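Local coordinates for chromosome-partitioning ATPase Soj (Thermus thermophilus, PDB 2BEJ), which hydrolyses ATP and, with ATP bound, assembles cooperatively on double-stranded DNA into nucleoprotein filaments, probably to partition chromosomes, at residues S51-R56 with H75-F80; I174-Y179 with E199-T204; T204-N209 with R236-E241. All coordinates share one frame; numbering follows the deposited sequence.

Overall arrangement
Following the chain from the N terminus, contact 1 comes first: the residues leaving helix 48-52 meet the hairpin begun by strand 75-77, closing an 18-residue loop that holds helix 61-65. Contact 2 lies at the other border of the seven-stranded sheet, where the excursion through helix 185-197 returns to strand 170-177. Contact 3 starts at Thr204, which it shares with contact 2, and closes a loop containing helices 210-214 and 222-225 against helix 230-248. The three loops follow in series, neither nested nor crossing. Centres of contacts 1 and 2 are about 26 Å apart, on opposite sides of the chain's centre; those of contacts 2 and 3 are about 8 Å apart, and both touch ADP.

Contact 1: S51-R56 with H75-F80; sequences SGLGVR and HPVDGF
Leu53 and Val77 make the tightest apolar meeting here, with Leu53 CD2 3.6 Å from Val77 CG1. The other methyl of the leucine reaches the rim of the Phe80 ring: Leu53 CD1 lies near the ring plane, 3.8 Å from Phe80 CE2, the two side chains approaching from opposite directions. Leu53 CG stands beside its own backbone N (chi1 -73°), and the fork at its end spreads over valine and phenylalanine together. Further along, the valines touch through Val55 CG2 and Val77 CG2 at 4.1 Å. The backbone shapes on both sides set up these meetings. Helix 48-52 ends in a Schellman motif in which Gly54, with positive phi, turns the chain so that Val55 follows Leu53 toward the hairpin; opposite, a type I' beta turn from Val77 to Phe80 joins edge strand 75-77 to strand 80-83. With an alanine at Leu53 both methyls are gone, which is likely to leave Val77 CG1 and the rim of Phe80 without their cover from this segment. Leu53 also packs on Ile25 of helix 20-33 and Leu40 of strand 38-42, so the residue after the helix packs against both a helix and a strand of the sheet. The one CH-pi interaction is at the outer end: Val55 CG1 sits over a face of the His75 ring, 4.2 Å from its centroid and 19° off the normal, displaced toward CD2.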
loop_
_atom_site.group_PDB
_atom_site.type_symbol
_atom_site.label_atom_id
_atom_site.label_comp_id
_atom_site.label_asym_id
_atom_site.label_seq_id
_atom_site.Cartn_x
_atom_site.Cartn_y
_atom_site.Cartn_z
ATOM N N SER A 51 1.764 -22.306 18.954
ATOM C CA SER A 51 0.705 -22.005 19.918
ATOM C C SER A 51 -0.393 -21.135 19.313
ATOM O O SER A 51 -1.583 -21.381 19.523
ATOM C CB SER A 51 1.295 -21.301 21.140
ATOM O OG SER A 51 0.277 -20.985 22.077
ATOM N N GLY A 52 0.015 -20.115 18.562
ATOM C CA GLY A 52 -0.922 -19.193 17.938
ATOM C C GLY A 52 -1.782 -19.848 16.876
ATOM O O GLY A 52 -2.769 -19.268 16.428
ATOM N N LEU A 53 -1.401 -21.055 16.470
ATOM C CA LEU A 53 -2.181 -21.824 15.510
ATOM C C LEU A 53 -3.013 -22.946 16.162
ATOM O O LEU A 53 -3.678 -23.722 15.466
ATOM C CB LEU A 53 -1.280 -22.340 14.380
ATOM C CG LEU A 53 -0.812 -21.273 13.377
ATOM C CD1 LEU A 53 0.183 -21.838 12.381
ATOM C CD2 LEU A 53 -1.998 -20.646 12.650
ATOM N N GLY A 54 -2.971 -23.012 17.495
ATOM C CA GLY A 54 -3.802 -23.934 18.275
ATOM C C GLY A 54 -3.230 -25.334 18.379
ATOM O O GLY A 54 -3.922 -26.274 18.776
ATOM N N VAL A 55 -1.952 -25.467 18.044
ATOM C CA VAL A 55 -1.336 -26.774 17.895
ATOM C C VAL A 55 -0.413 -27.098 19.064
ATOM O O VAL A 55 0.366 -26.252 19.521
ATOM C CB VAL A 55 -0.617 -26.889 16.516
ATOM C CG1 VAL A 55 0.450 -27.980 16.510
ATOM C CG2 VAL A 55 -1.636 -27.135 15.417
ATOM N N ARG A 56 -0.537 -28.326 19.563
ATOM C CA ARG A 56 0.408 -28.864 20.528
ATOM C C ARG A 56 1.172 -30.035 19.918
ATOM O O ARG A 56 0.581 -31.069 19.571
ATOM C CB ARG A 56 -0.296 -29.273 21.830
ATOM C CG ARG A 56 -0.297 -28.193 22.922
ATOM C CD ARG A 56 1.096 -27.567 23.123
ATOM N NE ARG A 56 1.576 -27.708 24.501
ATOM C CZ ARG A 56 2.785 -27.332 24.926
ATOM N NH1 ARG A 56 3.124 -27.518 26.202
ATOM N NH2 ARG A 56 3.658 -26.775 24.087
ATOM N N HIS A 75 1.862 -30.238 10.380
ATOM C CA HIS A 75 0.467 -30.234 10.809
ATOM C C HIS A 75 -0.370 -29.369 9.874
ATOM O O HIS A 75 -0.047 -28.194 9.679
ATOM C CB HIS A 75 0.346 -29.680 12.229
ATOM C CG HIS A 75 0.792 -30.628 13.296
ATOM N ND1 HIS A 75 2.113 -30.989 13.472
ATOM C CD2 HIS A 75 0.092 -31.274 14.260
ATOM C CE1 HIS A 75 2.207 -31.823 14.493
ATOM N NE2 HIS A 75 0.995 -32.013 14.988
ATOM N N PRO A 76 -1.447 -29.943 9.295
ATOM C CA PRO A 76 -2.342 -29.152 8.451
ATOM C C PRO A 76 -3.060 -28.065 9.258
ATOM O O PRO A 76 -3.716 -28.364 10.256
ATOM C CB PRO A 76 -3.340 -30.187 7.910
ATOM C CG PRO A 76 -3.278 -31.328 8.872
ATOM C CD PRO A 76 -1.874 -31.353 9.396
ATOM N N VAL A 77 -2.907 -26.816 8.829
ATOM C CA VAL A 77 -3.487 -25.662 9.515
ATOM C C VAL A 77 -3.988 -24.670 8.473
ATOM O O VAL A 77 -3.216 -24.232 7.620
ATOM C CB VAL A 77 -2.442 -24.930 10.413
ATOM C CG1 VAL A 77 -3.005 -23.613 10.939
ATOM C CG2 VAL A 77 -2.004 -25.800 11.560
ATOM N N ASP A 78 -5.279 -24.343 8.544
ATOM C CA ASP A 78 -5.910 -23.277 7.748
ATOM C C ASP A 78 -5.492 -23.239 6.267
ATOM O O ASP A 78 -5.280 -22.161 5.692
ATOM C CB ASP A 78 -5.676 -21.911 8.419
ATOM C CG ASP A 78 -6.595 -20.815 7.875
ATOM O OD1 ASP A 78 -6.132 -19.662 7.739
ATOM O OD2 ASP A 78 -7.774 -21.097 7.581
ATOM N N GLY A 79 -5.380 -24.420 5.658
ATOM C CA GLY A 79 -4.995 -24.530 4.246
ATOM C C GLY A 79 -3.494 -24.476 3.971
ATOM O O GLY A 79 -3.071 -24.474 2.812
ATOM N N PHE A 80 -2.686 -24.402 5.025
ATOM C CA PHE A 80 -1.240 -24.565 4.876
ATOM C C PHE A 80 -0.701 -25.650 5.801
ATOM O O PHE A 80 -1.471 -26.359 6.459
ATOM C CB PHE A 80 -0.468 -23.229 5.013
ATOM C CG PHE A 80 -0.636 -22.532 6.345
ATOM C CD1 PHE A 80 -1.666 -21.618 6.544
ATOM C CD2 PHE A 80 0.263 -22.753 7.381
ATOM C CE1 PHE A 80 -1.815 -20.969 7.764
ATOM C CE2 PHE A 80 0.119 -22.106 8.600
ATOM C CZ PHE A 80 -0.917 -21.217 8.793
#

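Contact 2: I174-Y179 with E199-T204; sequences ILVTMY and EKVFWT. With ADP (adenosine-5'-diphosphate), chain B.
The Phe202 ring approaches strand 170-177 obliquely, its CD2 corner 3.4 Å from Ile174 O and 4.0 Å from Leu175 CB, and it also makes a cation-pi interaction with Arg245. The indole of Trp203 pairs in the same way with Arg194, while the Tyr179 ring looks to the second subunit, making a cation-pi contact with Arg237 and an edge-to-face contact with His233 of that chain. The adenine of ADP has Met178 over one face: Met178 CG is 3.4 Å from C5 of ADP, and the bend about the CG-SD bond brings CE over the C8-N7 side of the imidazole part. Between the backbones there is a single beta bridge. Ile174 N donates to Lys200 O (2.8 Å, 167°), and Phe202 N donates to Ile174 O (2.8 Å, 162°), the bonding pattern of a parallel bridge at Val201. Strand 170-177 borders the sheet of this P-loop ATPase, so after helix 185-197 the chain returns to run briefly alongside that border. Just beyond the bridge the two backbones part and a water takes over: it accepts from Val176 N and donates to Phe202 O and to Thr204 O, linking three backbone atoms of the two segments. On the face of the strand that carries Ile174 and Val176, Val176 CG2 meets Val201 CG1 at 4.1 Å, and Ile174 CD1 touches Lys200 CB, beyond which the extended lysine leads away. On the other face, beside Phe202, Leu175 has CG swung opposite its own backbone N (chi1 175°) and sends CD1 to within 3.4 Å of Thr204 O.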
loop_
_atom_site.group_PDB
_atom_site.type_symbol
_atom_site.label_atom_id
_atom_site.label_comp_id
_atom_site.label_asym_id
_atom_site.label_seq_id
_atom_site.Cartn_x
_atom_site.Cartn_y
_atom_site.Cartn_z
ATOM N N ILE A 174 10.653 -4.163 4.222
ATOM C CA ILE A 174 10.447 -3.714 5.574
ATOM C C ILE A 174 8.944 -3.512 5.714
ATOM O O ILE A 174 8.331 -2.812 4.907
ATOM C CB ILE A 174 11.211 -2.392 5.839
ATOM C CG1 ILE A 174 12.725 -2.607 5.699
ATOM C CG2 ILE A 174 10.859 -1.821 7.211
ATOM C CD1 ILE A 174 13.491 -1.332 5.376
ATOM N N LEU A 175 8.351 -4.140 6.727
ATOM C CA LEU A 175 6.924 -4.058 6.946
ATOM C C LEU A 175 6.596 -3.266 8.211
ATOM O O LEU A 175 6.991 -3.664 9.307
ATOM C CB LEU A 175 6.350 -5.463 7.078
ATOM C CG LEU A 175 4.867 -5.560 7.440
ATOM C CD1 LEU A 175 3.980 -5.127 6.253
ATOM C CD2 LEU A 175 4.535 -6.981 7.890
ATOM N N VAL A 176 5.851 -2.170 8.063
ATOM C CA VAL A 176 5.370 -1.416 9.225
ATOM C C VAL A 176 4.163 -2.151 9.814
ATOM O O VAL A 176 3.158 -2.356 9.133
ATOM C CB VAL A 176 5.008 0.045 8.852
ATOM C CG1 VAL A 176 4.570 0.833 10.091
ATOM C CG2 VAL A 176 6.174 0.735 8.145
ATOM N N THR A 177 4.294 -2.576 11.070
ATOM C CA THR A 177 3.266 -3.329 11.779
ATOM C C THR A 177 2.780 -2.547 12.998
ATOM O O THR A 177 3.456 -1.625 13.452
ATOM C CB THR A 177 3.796 -4.712 12.299
ATOM O OG1 THR A 177 4.845 -4.501 13.257
ATOM C CG2 THR A 177 4.323 -5.554 11.167
ATOM N N MET A 178 1.615 -2.931 13.521
ATOM C CA MET A 178 1.013 -2.305 14.714
ATOM C C MET A 178 0.970 -0.783 14.602
ATOM O O MET A 178 1.256 -0.063 15.561
ATOM C CB MET A 178 1.755 -2.714 15.988
ATOM C CG MET A 178 1.903 -4.188 16.139
ATOM S SD MET A 178 2.746 -4.606 17.656
ATOM C CE MET A 178 3.794 -5.915 17.058
ATOM N N TYR A 179 0.607 -0.307 13.413
ATOM C CA TYR A 179 0.497 1.110 13.144
ATOM C C TYR A 179 -0.706 1.619 13.930
ATOM O O TYR A 179 -1.842 1.221 13.667
ATOM C CB TYR A 179 0.322 1.311 11.630
ATOM C CG TYR A 179 0.144 2.746 11.149
ATOM C CD1 TYR A 179 1.180 3.416 10.506
ATOM C CD2 TYR A 179 -1.069 3.410 11.302
ATOM C CE1 TYR A 179 1.008 4.723 10.016
ATOM C CE2 TYR A 179 -1.248 4.711 10.839
ATOM C CZ TYR A 179 -0.206 5.363 10.195
ATOM O OH TYR A 179 -0.384 6.653 9.731
ATOM N N GLU A 199 11.862 2.391 -1.569
ATOM C CA GLU A 199 11.119 1.246 -2.100
ATOM C C GLU A 199 11.241 -0.042 -1.251
ATOM O O GLU A 199 10.451 -0.970 -1.418
ATOM C CB GLU A 199 11.535 0.977 -3.564
ATOM C CG GLU A 199 13.014 0.526 -3.740
ATOM C CD GLU A 199 13.494 0.444 -5.204
ATOM O OE1 GLU A 199 12.670 0.228 -6.123
ATOM O OE2 GLU A 199 14.719 0.582 -5.435
ATOM N N LYS A 200 12.224 -0.094 -0.351
ATOM C CA LYS A 200 12.392 -1.241 0.541
ATOM C C LYS A 200 11.234 -1.395 1.520
ATOM O O LYS A 200 10.974 -2.502 1.987
ATOM C CB LYS A 200 13.715 -1.162 1.312
ATOM C CG LYS A 200 14.958 -1.275 0.430
ATOM C CD LYS A 200 16.184 -0.779 1.177
ATOM C CE LYS A 200 17.400 -0.760 0.259
ATOM N NZ LYS A 200 18.591 -0.420 1.060
ATOM N N VAL A 201 10.538 -0.299 1.824
ATOM C CA VAL A 201 9.382 -0.356 2.718
ATOM C C VAL A 201 8.102 -0.757 1.950
ATOM O O VAL A 201 7.731 -0.117 0.954
ATOM C CB VAL A 201 9.166 0.988 3.449
ATOM C CG1 VAL A 201 8.131 0.836 4.553
ATOM C CG2 VAL A 201 10.488 1.469 4.040
ATOM N N PHE A 202 7.442 -1.821 2.402
ATOM C CA PHE A 202 6.186 -2.250 1.772
ATOM C C PHE A 202 5.185 -1.094 1.805
ATOM O O PHE A 202 5.172 -0.313 2.751
ATOM C CB PHE A 202 5.567 -3.434 2.512
ATOM C CG PHE A 202 6.208 -4.758 2.212
ATOM C CD1 PHE A 202 6.004 -5.384 0.980
ATOM C CD2 PHE A 202 6.986 -5.392 3.170
ATOM C CE1 PHE A 202 6.573 -6.629 0.696
ATOM C CE2 PHE A 202 7.569 -6.635 2.916
ATOM C CZ PHE A 202 7.361 -7.259 1.669
ATOM N N TRP A 203 4.324 -1.004 0.798
ATOM C CA TRP A 203 3.258 -0.008 0.852
ATOM C C TRP A 203 2.134 -0.398 1.804
ATOM O O TRP A 203 1.542 0.460 2.451
ATOM C CB TRP A 203 2.737 0.313 -0.549
ATOM C CG TRP A 203 3.745 1.102 -1.280
ATOM C CD1 TRP A 203 4.617 0.640 -2.210
ATOM C CD2 TRP A 203 4.070 2.485 -1.066
ATOM N NE1 TRP A 203 5.447 1.656 -2.624
ATOM C CE2 TRP A 203 5.135 2.801 -1.932
ATOM C CE3 TRP A 203 3.556 3.487 -0.230
ATOM C CZ2 TRP A 203 5.689 4.084 -2.007
ATOM C CZ3 TRP A 203 4.116 4.764 -0.293
ATOM C CH2 TRP A 203 5.174 5.045 -1.176
ATOM N N THR A 204 1.862 -1.697 1.889
ATOM C CA THR A 204 0.881 -2.222 2.832
ATOM C C THR A 204 1.452 -2.118 4.258
ATOM O O THR A 204 2.586 -2.528 4.523
ATOM C CB THR A 204 0.540 -3.681 2.513
ATOM O OG1 THR A 204 0.163 -3.785 1.133
ATOM C CG2 THR A 204 -0.617 -4.161 3.380
HETATM P PB ADP B . 7.240 -11.192 17.442
HETATM O O1B ADP B . 6.934 -12.556 16.893
HETATM O O2B ADP B . 8.021 -10.301 16.506
HETATM O O3B ADP B . 7.821 -11.239 18.834
HETATM P PA ADP B . 4.367 -11.171 17.622
HETATM O O1A ADP B . 4.421 -12.481 18.373
HETATM O O2A ADP B . 3.852 -11.235 16.208
HETATM O O3A ADP B . 5.820 -10.451 17.635
HETATM O "O5'" ADP B . 3.499 -10.101 18.411
HETATM C "C5'" ADP B . 3.700 -9.818 19.796
HETATM C "C4'" ADP B . 2.333 -9.501 20.394
HETATM O "O4'" ADP B . 1.771 -8.348 19.746
HETATM C "C3'" ADP B . 1.371 -10.653 20.151
HETATM O "O3'" ADP B . 0.499 -10.794 21.279
HETATM C "C2'" ADP B . 0.538 -10.203 18.974
HETATM O "O2'" ADP B . -0.767 -10.783 19.017
HETATM C "C1'" ADP B . 0.530 -8.687 19.104
HETATM N N9 ADP B . 0.396 -8.049 17.765
HETATM C C8 ADP B . 1.155 -8.290 16.673
HETATM N N7 ADP B . 0.750 -7.540 15.618
HETATM C C5 ADP B . -0.290 -6.795 16.031
HETATM C C6 ADP B . -1.186 -5.773 15.434
HETATM N N6 ADP B . -1.052 -5.388 14.142
HETATM N N1 ADP B . -2.149 -5.238 16.218
HETATM C C2 ADP B . -2.302 -5.597 17.510
HETATM N N3 ADP B . -1.523 -6.512 18.119
HETATM C C4 ADP B . -0.515 -7.132 17.448
HETATM O O HOH W 1 4.738 -1.447 5.481
#

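Contact 3: T204-N209 with R236-E241; sequences TVIPRN and RRLAEE. With ADP (adenosine-5'-diphosphate), chain B.
The torsions of Thr204 and Glu241 bring their polar ends together: Thr204 OG1 lies beside its own backbone N (chi1 -53°), and Glu241, its CG anti to the backbone N (chi1 -160°), runs extended beyond it from helix 230-248. Both threonine donors thus grip one carboxylate oxygen, and the C-terminal helix is tied to the loop that carries the adenine-binding residues of this ParA-family ATPase. Thr204 OG1 donates to Glu241 OE1 at 2.6 Å, arriving nearly along the C-O axis, whereas Thr204 N, at 2.8 Å, uses the syn lone pair of OE1. The second oxygen, OE2, takes Trp203 N, so the buried carboxylate holds three donors from two successive residues, which would probably favour its charged form. Beside these bonds, Thr204 CG2 packs on Leu238 CB at 4.0 Å, and the aliphatic part of Arg237 passes the hydroxyl, with CG 3.5 Å from Thr204 OG1; the guanidinium goes on to a salt bridge with Glu190 of the second subunit. Ile206 faces two ways, CD1 toward Leu238 CD2 and CG2 toward the adenine amino group. From there the backbone reads the base edge: ADP N6 donates to Pro207 O (2.8 Å, 176°), and Asn209 N donates to ADP N1 at 3.1 Å.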
loop_
_atom_site.group_PDB
_atom_site.type_symbol
_atom_site.label_atom_id
_atom_site.label_comp_id
_atom_site.label_asym_id
_atom_site.label_seq_id
_atom_site.Cartn_x
_atom_site.Cartn_y
_atom_site.Cartn_z
ATOM N N THR A 204 1.862 -1.697 1.889
ATOM C CA THR A 204 0.881 -2.222 2.832
ATOM C C THR A 204 1.452 -2.118 4.258
ATOM O O THR A 204 2.586 -2.528 4.523
ATOM C CB THR A 204 0.540 -3.681 2.513
ATOM O OG1 THR A 204 0.163 -3.785 1.133
ATOM C CG2 THR A 204 -0.617 -4.161 3.380
ATOM N N VAL A 205 0.640 -1.548 5.142
ATOM C CA VAL A 205 0.981 -1.300 6.529
ATOM C C VAL A 205 -0.077 -2.019 7.377
ATOM O O VAL A 205 -1.267 -1.972 7.060
ATOM C CB VAL A 205 0.948 0.222 6.814
ATOM C CG1 VAL A 205 1.106 0.501 8.289
ATOM C CG2 VAL A 205 2.044 0.935 6.022
ATOM N N ILE A 206 0.367 -2.693 8.435
ATOM C CA ILE A 206 -0.522 -3.475 9.278
ATOM C C ILE A 206 -0.984 -2.624 10.473
ATOM O O ILE A 206 -0.163 -2.216 11.294
ATOM C CB ILE A 206 0.169 -4.791 9.792
ATOM C CG1 ILE A 206 0.839 -5.571 8.643
ATOM C CG2 ILE A 206 -0.813 -5.634 10.615
ATOM C CD1 ILE A 206 -0.101 -6.078 7.556
ATOM N N PRO A 207 -2.302 -2.376 10.578
ATOM C CA PRO A 207 -2.850 -1.570 11.666
ATOM C C PRO A 207 -2.762 -2.304 12.993
ATOM O O PRO A 207 -2.887 -3.532 13.040
ATOM C CB PRO A 207 -4.324 -1.392 11.270
ATOM C CG PRO A 207 -4.626 -2.611 10.426
ATOM C CD PRO A 207 -3.356 -2.889 9.678
ATOM N N ARG A 208 -2.515 -1.556 14.061
ATOM C CA ARG A 208 -2.747 -2.077 15.402
ATOM C C ARG A 208 -4.255 -2.257 15.527
ATOM O O ARG A 208 -5.028 -1.309 15.328
ATOM C CB ARG A 208 -2.203 -1.133 16.483
ATOM C CG ARG A 208 -2.361 -1.666 17.925
ATOM C CD ARG A 208 -1.289 -1.117 18.867
ATOM N NE ARG A 208 -1.023 -2.027 19.989
ATOM C CZ ARG A 208 0.034 -2.840 20.085
ATOM N NH1 ARG A 208 0.960 -2.869 19.132
ATOM N NH2 ARG A 208 0.178 -3.630 21.149
ATOM N N ASN A 209 -4.662 -3.487 15.837
ATOM C CA ASN A 209 -6.064 -3.849 15.908
ATOM C C ASN A 209 -6.273 -4.993 16.903
ATOM O O ASN A 209 -5.550 -5.991 16.879
ATOM C CB ASN A 209 -6.571 -4.226 14.513
ATOM C CG ASN A 209 -8.047 -4.552 14.495
ATOM O OD1 ASN A 209 -8.425 -5.721 14.524
ATOM N ND2 ASN A 209 -8.890 -3.523 14.453
ATOM N N ARG A 236 -4.120 -9.693 3.722
ATOM C CA ARG A 236 -4.508 -10.176 2.398
ATOM C C ARG A 236 -3.809 -9.356 1.295
ATOM O O ARG A 236 -3.287 -9.915 0.335
ATOM C CB ARG A 236 -6.038 -10.128 2.248
ATOM C CG ARG A 236 -6.575 -10.251 0.807
ATOM C CD ARG A 236 -6.971 -11.677 0.465
ATOM N NE ARG A 236 -7.420 -11.860 -0.924
ATOM C CZ ARG A 236 -8.661 -12.171 -1.297
ATOM N NH1 ARG A 236 -9.626 -12.333 -0.392
ATOM N NH2 ARG A 236 -8.947 -12.332 -2.586
ATOM N N ARG A 237 -3.806 -8.030 1.447
ATOM C CA ARG A 237 -3.132 -7.149 0.512
ATOM C C ARG A 237 -1.610 -7.327 0.603
ATOM O O ARG A 237 -0.916 -7.304 -0.408
ATOM C CB ARG A 237 -3.555 -5.707 0.788
ATOM C CG ARG A 237 -2.986 -4.647 -0.149
ATOM C CD ARG A 237 -3.640 -3.273 0.126
ATOM N NE ARG A 237 -5.107 -3.363 0.179
ATOM C CZ ARG A 237 -5.848 -3.081 1.257
ATOM N NH1 ARG A 237 -5.285 -2.651 2.385
ATOM N NH2 ARG A 237 -7.166 -3.223 1.203
ATOM N N LEU A 238 -1.097 -7.539 1.812
ATOM C CA LEU A 238 0.326 -7.801 1.979
ATOM C C LEU A 238 0.761 -9.060 1.233
ATOM O O LEU A 238 1.804 -9.066 0.577
ATOM C CB LEU A 238 0.710 -7.909 3.455
ATOM C CG LEU A 238 2.222 -8.106 3.634
ATOM C CD1 LEU A 238 3.007 -6.879 3.131
ATOM C CD2 LEU A 238 2.576 -8.472 5.091
ATOM N N ALA A 239 -0.027 -10.127 1.351
ATOM C CA ALA A 239 0.230 -11.341 0.577
ATOM C C ALA A 239 0.315 -11.023 -0.924
ATOM O O ALA A 239 1.235 -11.486 -1.591
ATOM C CB ALA A 239 -0.849 -12.404 0.851
ATOM N N GLU A 240 -0.637 -10.240 -1.444
ATOM C CA GLU A 240 -0.559 -9.748 -2.837
ATOM C C GLU A 240 0.738 -8.954 -3.079
ATOM O O GLU A 240 1.437 -9.175 -4.068
ATOM C CB GLU A 240 -1.788 -8.902 -3.197
ATOM C CG GLU A 240 -3.090 -9.721 -3.239
ATOM C CD GLU A 240 -4.357 -8.901 -3.020
ATOM O OE1 GLU A 240 -4.302 -7.642 -3.011
ATOM O OE2 GLU A 240 -5.432 -9.535 -2.851
ATOM N N GLU A 241 1.090 -8.066 -2.147
ATOM C CA GLU A 241 2.296 -7.268 -2.335
ATOM C C GLU A 241 3.565 -8.116 -2.287
ATOM O O GLU A 241 4.507 -7.880 -3.056
ATOM C CB GLU A 241 2.368 -6.119 -1.325
ATOM C CG GLU A 241 3.311 -5.011 -1.798
ATOM C CD GLU A 241 3.346 -3.814 -0.874
ATOM O OE1 GLU A 241 2.585 -3.783 0.120
ATOM O OE2 GLU A 241 4.161 -2.916 -1.139
HETATM P PB ADP B . 7.240 -11.192 17.442
HETATM O O1B ADP B . 6.934 -12.556 16.893
HETATM O O2B ADP B . 8.021 -10.301 16.506
HETATM O O3B ADP B . 7.821 -11.239 18.834
HETATM P PA ADP B . 4.367 -11.171 17.622
HETATM O O1A ADP B . 4.421 -12.481 18.373
HETATM O O2A ADP B . 3.852 -11.235 16.208
HETATM O O3A ADP B . 5.820 -10.451 17.635
HETATM O "O5'" ADP B . 3.499 -10.101 18.411
HETATM C "C5'" ADP B . 3.700 -9.818 19.796
HETATM C "C4'" ADP B . 2.333 -9.501 20.394
HETATM O "O4'" ADP B . 1.771 -8.348 19.746
HETATM C "C3'" ADP B . 1.371 -10.653 20.151
HETATM O "O3'" ADP B . 0.499 -10.794 21.279
HETATM C "C2'" ADP B . 0.538 -10.203 18.974
HETATM O "O2'" ADP B . -0.767 -10.783 19.017
HETATM C "C1'" ADP B . 0.530 -8.687 19.104
HETATM N N9 ADP B . 0.396 -8.049 17.765
HETATM C C8 ADP B . 1.155 -8.290 16.673
HETATM N N7 ADP B . 0.750 -7.540 15.618
HETATM C C5 ADP B . -0.290 -6.795 16.031
HETATM C C6 ADP B . -1.186 -5.773 15.434
HETATM N N6 ADP B . -1.052 -5.388 14.142
HETATM N N1 ADP B . -2.149 -5.238 16.218
HETATM C C2 ADP B . -2.302 -5.597 17.510
HETATM N N3 ADP B . -1.523 -6.512 18.119
HETATM C C4 ADP B . -0.515 -7.132 17.448
#